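Local coordinates for putative acyl-CoA dehydrogenase (Burkholderia xenovorans, PDB 5JSC), which belongs to the acyl-CoA dehydrogenase family of flavoproteins and binds flavin-adenine dinucleotide, at residues C[27-32]-C[87-92]; C[36-41]-C[95-100]. All blocks are in the same frame, centred on the assembly; numbering follows the deposited sequence. Where two conformers were deposited one is given.

Contact 1. Residues C[27-32]-C[87-92]; sequences EPRHRE and DTRAVC. With SO4 (sulfate ion), chain Q.
An N-cap aspartate joins the starts of two nearly parallel helices in the N-terminal domain of this acyl-CoA dehydrogenase fold: Asp-87, capping helix 88-101, takes bonds from Arg-29 and His-30 of helix 28-44. The short segments run 10.2 Å apart, axis to axis, at 16°. Asp-87 OD2 is gripped twice. Arg-29 NE donates to Asp-87 OD2 at 3.2 Å in a nearly straight salt bridge, the oxygen lying in the guanidinium plane and met nearly end-on, while His-30 NE2 donates to its syn lone pair at 3.0 Å, the ring almost perpendicular to the carboxylate. Asp-87 OD1 accepts the capping bond from Ala-90 N at 3.0 Å, met from above the carboxylate plane. The far side of the imidazole is fixed too, since Glu-27 N donates to His-30 ND1 in the ring plane at 3.0 Å. Arg-89 CB sits over one face of the His-30 ring in a CH-pi contact, 3.9 Å from the centroid, and Arg-29 CG lies over the opposite face. Bent at chi3 (-74°), the Arg-89 chain brings its guanidinium face to His-30 CE1. Arg-89 NH1 and NH2 hold sulfate O4 and O2 at 2.8 and 2.9 Å; Gln-327 also binds this ion, probably from the crystallisation liquor, and Asp-326 salt-bridges Arg-89 NE. With ND1 accepting and NE2 donating, His-30 is consistent with a neutral imidazole. Arg-29 is only near the sulfate, but the anion would probably ease the closeness of the two guanidinium groups, whose NH2 atoms share a water, the Arg-29 bond being weak.

Contact 2. Residues C[36-41]-C[95-100]; sequences GIEAWC and RETLAK. With EDO (1,2-ethanediol), chain O.
Leu-98 CD2 and the side chain of Thr-97 carry this contact, meeting Ile-37, Glu-38, Trp-40 and Cys-41 without a direct hydrogen bond between the segments. Leu-98 CD2 lies 3.7 Å from Cys-41 SG and 3.8 Å from Trp-40 CZ3, with Ile-37 CD1 slightly farther off. Beside it, the Ile-37 and Thr-97 side chains run alongside each other, pointing opposite ways, with Ile-37 CG2 3.7 Å from Thr-97 CB. Thr-97 keeps its hydroxyl on its own helix, bonded to Leu-93 O; Thr-97 CG2, anti to the backbone N (chi1 of OG1 -53°), is thereby turned across to Glu-38 OE1 at 3.5 Å. A bend at chi2 (62°) brings Glu-38 OE1 across to this methyl. A water spans the charged margin, donating to Glu-38 OE1 at 2.7 Å and accepting from Lys-100 NZ at 2.6 Å, whereas the two charged atoms themselves stay 4.3 Å apart. Arg-42 and His-101 hold the same carboxylate from outside, by a salt bridge to OE2 and a hydrogen bond to OE1. Trp-40 is set edge-to-face against Trp-69, which also touches Ile-37. The axes of segments 36-41 and 95-100 cross at 22°; beyond them, Leu-98 rests on helix 103-122, and Glu-96 reaches toward helices 250-286 and 298-325, where Arg-274 and Tyr-319 bind it alongside a 1,2-ethanediol.

How the contacts relate
From the N terminus, the chain enters helix 28-44 through 27-32 and passes 36-41 farther along it. After helix 53-66 and a loop it turns into helix 88-101, where 87-92 closes contact 1 and 95-100 closes contact 2. The two loops cross rather than nest, each spanning a little over fifty residues with helix but no strand in between. Because the segments follow in the same order on both helices, the contacts, with centres about 12 Å apart, mark successive levels of one parallel helix pair: polar where the helices begin, mostly apolar farther along. Together they tie helix 28-44 to helix 88-101, which in turn packs on helices 250-286 and 298-325.

Contact 1. Residues C[27-32]-C[87-92]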
loop_
_atom_site.group_PDB
_atom_site.type_symbol
_atom_site.label_atom_id
_atom_site.label_comp_id
_atom_site.label_asym_id
_atom_site.label_seq_id
_atom_site.Cartn_x
_atom_site.Cartn_y
_atom_site.Cartn_z
ATOM N N GLU C 27 -0.636 -5.429 34.506
ATOM C CA GLU C 27 -0.791 -5.906 35.871
ATOM C C GLU C 27 -2.263 -5.982 36.234
ATOM O O GLU C 27 -3.108 -5.406 35.546
ATOM C CB GLU C 27 -0.056 -4.973 36.838
ATOM C CG GLU C 27 1.441 -5.062 36.689
ATOM C CD GLU C 27 1.958 -6.456 37.000
ATOM O OE1 GLU C 27 1.381 -7.123 37.885
ATOM O OE2 GLU C 27 2.928 -6.896 36.349
ATOM N N PRO C 28 -2.620 -6.707 37.305
ATOM C CA PRO C 28 -4.040 -6.761 37.698
ATOM C C PRO C 28 -4.676 -5.392 37.875
ATOM O O PRO C 28 -5.838 -5.207 37.491
ATOM C CB PRO C 28 -4.003 -7.553 39.013
ATOM C CG PRO C 28 -2.832 -8.457 38.843
ATOM C CD PRO C 28 -1.802 -7.653 38.086
ATOM N N ARG C 29 -3.943 -4.416 38.423
ATOM C CA ARG C 29 -4.523 -3.088 38.605
ATOM C C ARG C 29 -4.960 -2.477 37.278
ATOM O O ARG C 29 -5.907 -1.683 37.247
ATOM C CB ARG C 29 -3.533 -2.161 39.311
ATOM C CG ARG C 29 -2.290 -1.841 38.503
ATOM C CD ARG C 29 -1.412 -0.825 39.229
ATOM N NE ARG C 29 -0.298 -0.392 38.390
ATOM C CZ ARG C 29 0.869 -1.023 38.340
ATOM N NH1 ARG C 29 1.067 -2.104 39.086
ATOM N NH2 ARG C 29 1.837 -0.574 37.552
ATOM N N HIS C 30 -4.296 -2.842 36.176
ATOM C CA HIS C 30 -4.669 -2.280 34.880
ATOM C C HIS C 30 -5.976 -2.863 34.382
ATOM O O HIS C 30 -6.768 -2.168 33.737
ATOM C CB HIS C 30 -3.556 -2.506 33.857
ATOM C CG HIS C 30 -2.287 -1.811 34.223
ATOM N ND1 HIS C 30 -1.095 -2.474 34.405
ATOM C CD2 HIS C 30 -2.039 -0.507 34.493
ATOM C CE1 HIS C 30 -0.162 -1.605 34.758
ATOM N NE2 HIS C 30 -0.710 -0.404 34.816
ATOM N N ARG C 31 -6.212 -4.144 34.658
ATOM C CA ARG C 31 -7.490 -4.744 34.299
ATOM C C ARG C 31 -8.627 -4.117 35.091
ATOM O O ARG C 31 -9.703 -3.851 34.542
ATOM C CB ARG C 31 -7.440 -6.254 34.521
ATOM C CG ARG C 31 -6.535 -6.974 33.534
ATOM C CD ARG C 31 -6.579 -8.483 33.722
ATOM N NE ARG C 31 -5.600 -8.958 34.696
ATOM C CZ ARG C 31 -4.316 -9.170 34.418
ATOM N NH1 ARG C 31 -3.848 -8.937 33.197
ATOM N NH2 ARG C 31 -3.496 -9.610 35.361
ATOM N N GLU C 32 -8.405 -3.858 36.377
ATOM C CA GLU C 32 -9.442 -3.201 37.162
ATOM C C GLU C 32 -9.664 -1.769 36.688
ATOM O O GLU C 32 -10.807 -1.306 36.617
ATOM C CB GLU C 32 -9.073 -3.256 38.641
ATOM C CG GLU C 32 -9.205 -4.663 39.175
ATOM C CD GLU C 32 -8.474 -4.875 40.472
ATOM O OE1 GLU C 32 -7.930 -3.894 41.023
ATOM O OE2 GLU C 32 -8.441 -6.034 40.933
ATOM N N ASP C 87 2.099 6.281 35.486
ATOM C CA ASP C 87 1.833 4.932 34.987
ATOM C C ASP C 87 1.390 5.057 33.533
ATOM O O ASP C 87 0.234 5.388 33.255
ATOM C CB ASP C 87 0.774 4.269 35.869
ATOM C CG ASP C 87 0.479 2.820 35.500
ATOM O OD1 ASP C 87 0.754 2.389 34.365
ATOM O OD2 ASP C 87 -0.063 2.101 36.374
ATOM N N THR C 88 2.327 4.805 32.602
ATOM C CA THR C 88 2.044 4.980 31.179
ATOM C C THR C 88 0.960 4.024 30.715
ATOM O O THR C 88 0.101 4.392 29.908
ATOM C CB THR C 88 3.312 4.752 30.344
ATOM O OG1 THR C 88 4.449 5.291 31.028
ATOM C CG2 THR C 88 3.181 5.434 28.993
ATOM N N ARG C 89 0.989 2.786 31.205
ATOM C CA ARG C 89 -0.049 1.833 30.824
ATOM C C ARG C 89 -1.425 2.321 31.258
ATOM O O ARG C 89 -2.409 2.189 30.515
ATOM C CB ARG C 89 0.257 0.462 31.426
ATOM C CG ARG C 89 1.459 -0.218 30.759
ATOM C CD ARG C 89 1.968 -1.416 31.546
ATOM N NE ARG C 89 2.678 -0.985 32.743
ATOM C CZ ARG C 89 3.185 -1.812 33.647
ATOM N NH1 ARG C 89 3.045 -3.123 33.495
ATOM N NH2 ARG C 89 3.829 -1.330 34.706
ATOM N N ALA C 90 -1.515 2.894 32.459
ATOM C CA ALA C 90 -2.791 3.424 32.925
ATOM C C ALA C 90 -3.256 4.594 32.066
ATOM O O ALA C 90 -4.417 4.630 31.636
ATOM C CB ALA C 90 -2.683 3.834 34.392
ATOM N N VAL C 91 -2.370 5.566 31.803
ATOM C CA VAL C 91 -2.766 6.707 30.975
ATOM C C VAL C 91 -3.232 6.235 29.601
ATOM O O VAL C 91 -4.233 6.730 29.059
ATOM C CB VAL C 91 -1.615 7.723 30.856
ATOM C CG1 VAL C 91 -1.980 8.806 29.834
ATOM C CG2 VAL C 91 -1.326 8.359 32.213
ATOM N N CYS C 92 -2.535 5.248 29.035
ATOM C CA CYS C 92 -2.921 4.723 27.729
ATOM C C CYS C 92 -4.283 4.033 27.776
ATOM O O CYS C 92 -5.117 4.240 26.887
ATOM C CB CYS C 92 -1.841 3.774 27.214
ATOM S SG CYS C 92 -0.374 4.653 26.630
HETATM S S SO4 Q . 5.416 -4.136 36.228
HETATM O O1 SO4 Q . 5.792 -5.113 37.245
HETATM O O2 SO4 Q . 4.843 -2.958 36.875
HETATM O O3 SO4 Q . 6.599 -3.739 35.473
HETATM O O4 SO4 Q . 4.439 -4.727 35.317
HETATM O O HOH W 1 3.219 1.265 35.687
#

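Contact 2. Residues C[36-41]-C[95-100]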
loop_
_atom_site.group_PDB
_atom_site.type_symbol
_atom_site.label_atom_id
_atom_site.label_comp_id
_atom_site.label_asym_id
_atom_site.label_seq_id
_atom_site.Cartn_x
_atom_site.Cartn_y
_atom_site.Cartn_z
ATOM N N GLY C 36 -13.055 -0.010 35.275
ATOM C CA GLY C 36 -13.583 1.178 35.920
ATOM C C GLY C 36 -13.810 2.321 34.952
ATOM O O GLY C 36 -14.853 2.982 34.997
ATOM N N ILE C 37 -12.846 2.571 34.058
ATOM C CA ILE C 37 -13.044 3.684 33.135
ATOM C C ILE C 37 -14.118 3.333 32.106
ATOM O O ILE C 37 -14.890 4.204 31.691
ATOM C CB ILE C 37 -11.711 4.125 32.486
ATOM C CG1 ILE C 37 -11.923 5.376 31.629
ATOM C CG2 ILE C 37 -11.062 3.008 31.678
ATOM C CD1 ILE C 37 -12.359 6.590 32.418
ATOM N N GLU C 38 -14.229 2.057 31.715
ATOM C CA GLU C 38 -15.321 1.662 30.824
ATOM C C GLU C 38 -16.681 1.911 31.467
ATOM O O GLU C 38 -17.601 2.431 30.817
ATOM C CB GLU C 38 -15.184 0.193 30.420
ATOM C CG GLU C 38 -16.375 -0.364 29.622
ATOM C CD GLU C 38 -16.623 0.336 28.285
ATOM O OE1 GLU C 38 -15.696 0.976 27.746
ATOM O OE2 GLU C 38 -17.756 0.231 27.763
ATOM N N ALA C 39 -16.835 1.537 32.742
ATOM C CA ALA C 39 -18.094 1.787 33.430
ATOM C C ALA C 39 -18.377 3.280 33.541
ATOM O O ALA C 39 -19.530 3.714 33.402
ATOM C CB ALA C 39 -18.073 1.143 34.819
ATOM N N TRP C 40 -17.340 4.085 33.803
ATOM C CA TRP C 40 -17.533 5.530 33.845
ATOM C C TRP C 40 -18.036 6.045 32.501
ATOM O O TRP C 40 -18.968 6.856 32.443
ATOM C CB TRP C 40 -16.229 6.236 34.255
ATOM C CG TRP C 40 -16.408 7.740 34.404
ATOM C CD1 TRP C 40 -16.715 8.421 35.552
ATOM C CD2 TRP C 40 -16.339 8.729 33.363
ATOM N NE1 TRP C 40 -16.830 9.769 35.290
ATOM C CE2 TRP C 40 -16.605 9.983 33.955
ATOM C CE3 TRP C 40 -16.072 8.675 31.993
ATOM C CZ2 TRP C 40 -16.615 11.168 33.222
ATOM C CZ3 TRP C 40 -16.086 9.855 31.262
ATOM C CH2 TRP C 40 -16.356 11.085 31.880
ATOM N N CYS C 41 -17.450 5.557 31.406
ATOM C CA CYS C 41 -17.887 5.975 30.075
ATOM C C CYS C 41 -19.339 5.600 29.810
ATOM O O CYS C 41 -20.105 6.406 29.266
ATOM C CB CYS C 41 -16.990 5.349 29.014
ATOM S SG CYS C 41 -15.351 6.060 28.952
ATOM N N ARG C 95 -6.952 6.842 27.911
ATOM C CA ARG C 95 -7.202 7.485 26.621
ATOM C C ARG C 95 -7.828 6.516 25.627
ATOM O O ARG C 95 -8.747 6.887 24.879
ATOM C CB ARG C 95 -5.908 8.063 26.047
ATOM C CG ARG C 95 -5.457 9.348 26.707
ATOM C CD ARG C 95 -4.518 10.124 25.772
ATOM N NE ARG C 95 -5.237 10.749 24.655
ATOM C CZ ARG C 95 -4.681 11.593 23.788
ATOM N NH1 ARG C 95 -3.393 11.912 23.897
ATOM N NH2 ARG C 95 -5.417 12.131 22.818
ATOM N N GLU C 96 -7.342 5.273 25.587
ATOM C CA GLU C 96 -7.927 4.293 24.674
ATOM C C GLU C 96 -9.420 4.124 24.933
ATOM O O GLU C 96 -10.236 4.181 24.001
ATOM C CB GLU C 96 -7.211 2.948 24.798
ATOM C CG GLU C 96 -7.776 1.934 23.837
ATOM C CD GLU C 96 -7.295 0.524 24.079
ATOM O OE1 GLU C 96 -6.186 0.328 24.611
ATOM O OE2 GLU C 96 -8.038 -0.414 23.714
ATOM N N THR C 97 -9.803 3.933 26.199
ATOM C CA THR C 97 -11.212 3.714 26.513
ATOM C C THR C 97 -12.034 4.972 26.278
ATOM O O THR C 97 -13.126 4.907 25.704
ATOM C CB THR C 97 -11.356 3.245 27.957
ATOM O OG1 THR C 97 -10.506 2.114 28.160
ATOM C CG2 THR C 97 -12.807 2.850 28.270
ATOM N N LEU C 98 -11.528 6.127 26.704
ATOM C CA LEU C 98 -12.267 7.366 26.478
ATOM C C LEU C 98 -12.465 7.621 24.990
ATOM O O LEU C 98 -13.584 7.900 24.545
ATOM C CB LEU C 98 -11.547 8.539 27.135
ATOM C CG LEU C 98 -11.655 8.604 28.658
ATOM C CD1 LEU C 98 -10.621 9.587 29.201
ATOM C CD2 LEU C 98 -13.061 8.988 29.100
ATOM N N ALA C 99 -11.393 7.498 24.200
ATOM C CA ALA C 99 -11.499 7.745 22.762
ATOM C C ALA C 99 -12.484 6.787 22.104
ATOM O O ALA C 99 -13.199 7.166 21.164
ATOM C CB ALA C 99 -10.127 7.619 22.104
ATOM N N LYS C 100 -12.538 5.540 22.588
ATOM C CA LYS C 100 -13.472 4.561 22.043
ATOM C C LYS C 100 -14.924 5.006 22.203
ATOM O O LYS C 100 -15.793 4.543 21.455
ATOM C CB LYS C 100 -13.239 3.206 22.727
ATOM C CG LYS C 100 -14.044 2.049 22.150
ATOM C CD LYS C 100 -13.546 0.707 22.670
ATOM C CE LYS C 100 -13.716 0.585 24.168
ATOM N NZ LYS C 100 -13.242 -0.744 24.667
HETATM C C1 EDO O . -5.470 -3.117 24.971
HETATM O O1 EDO O . -5.734 -2.299 23.834
HETATM C C2 EDO O . -6.510 -2.853 26.050
HETATM O O2 EDO O . -7.807 -2.752 25.458
HETATM O O HOH W 2 -13.710 -0.735 27.240
#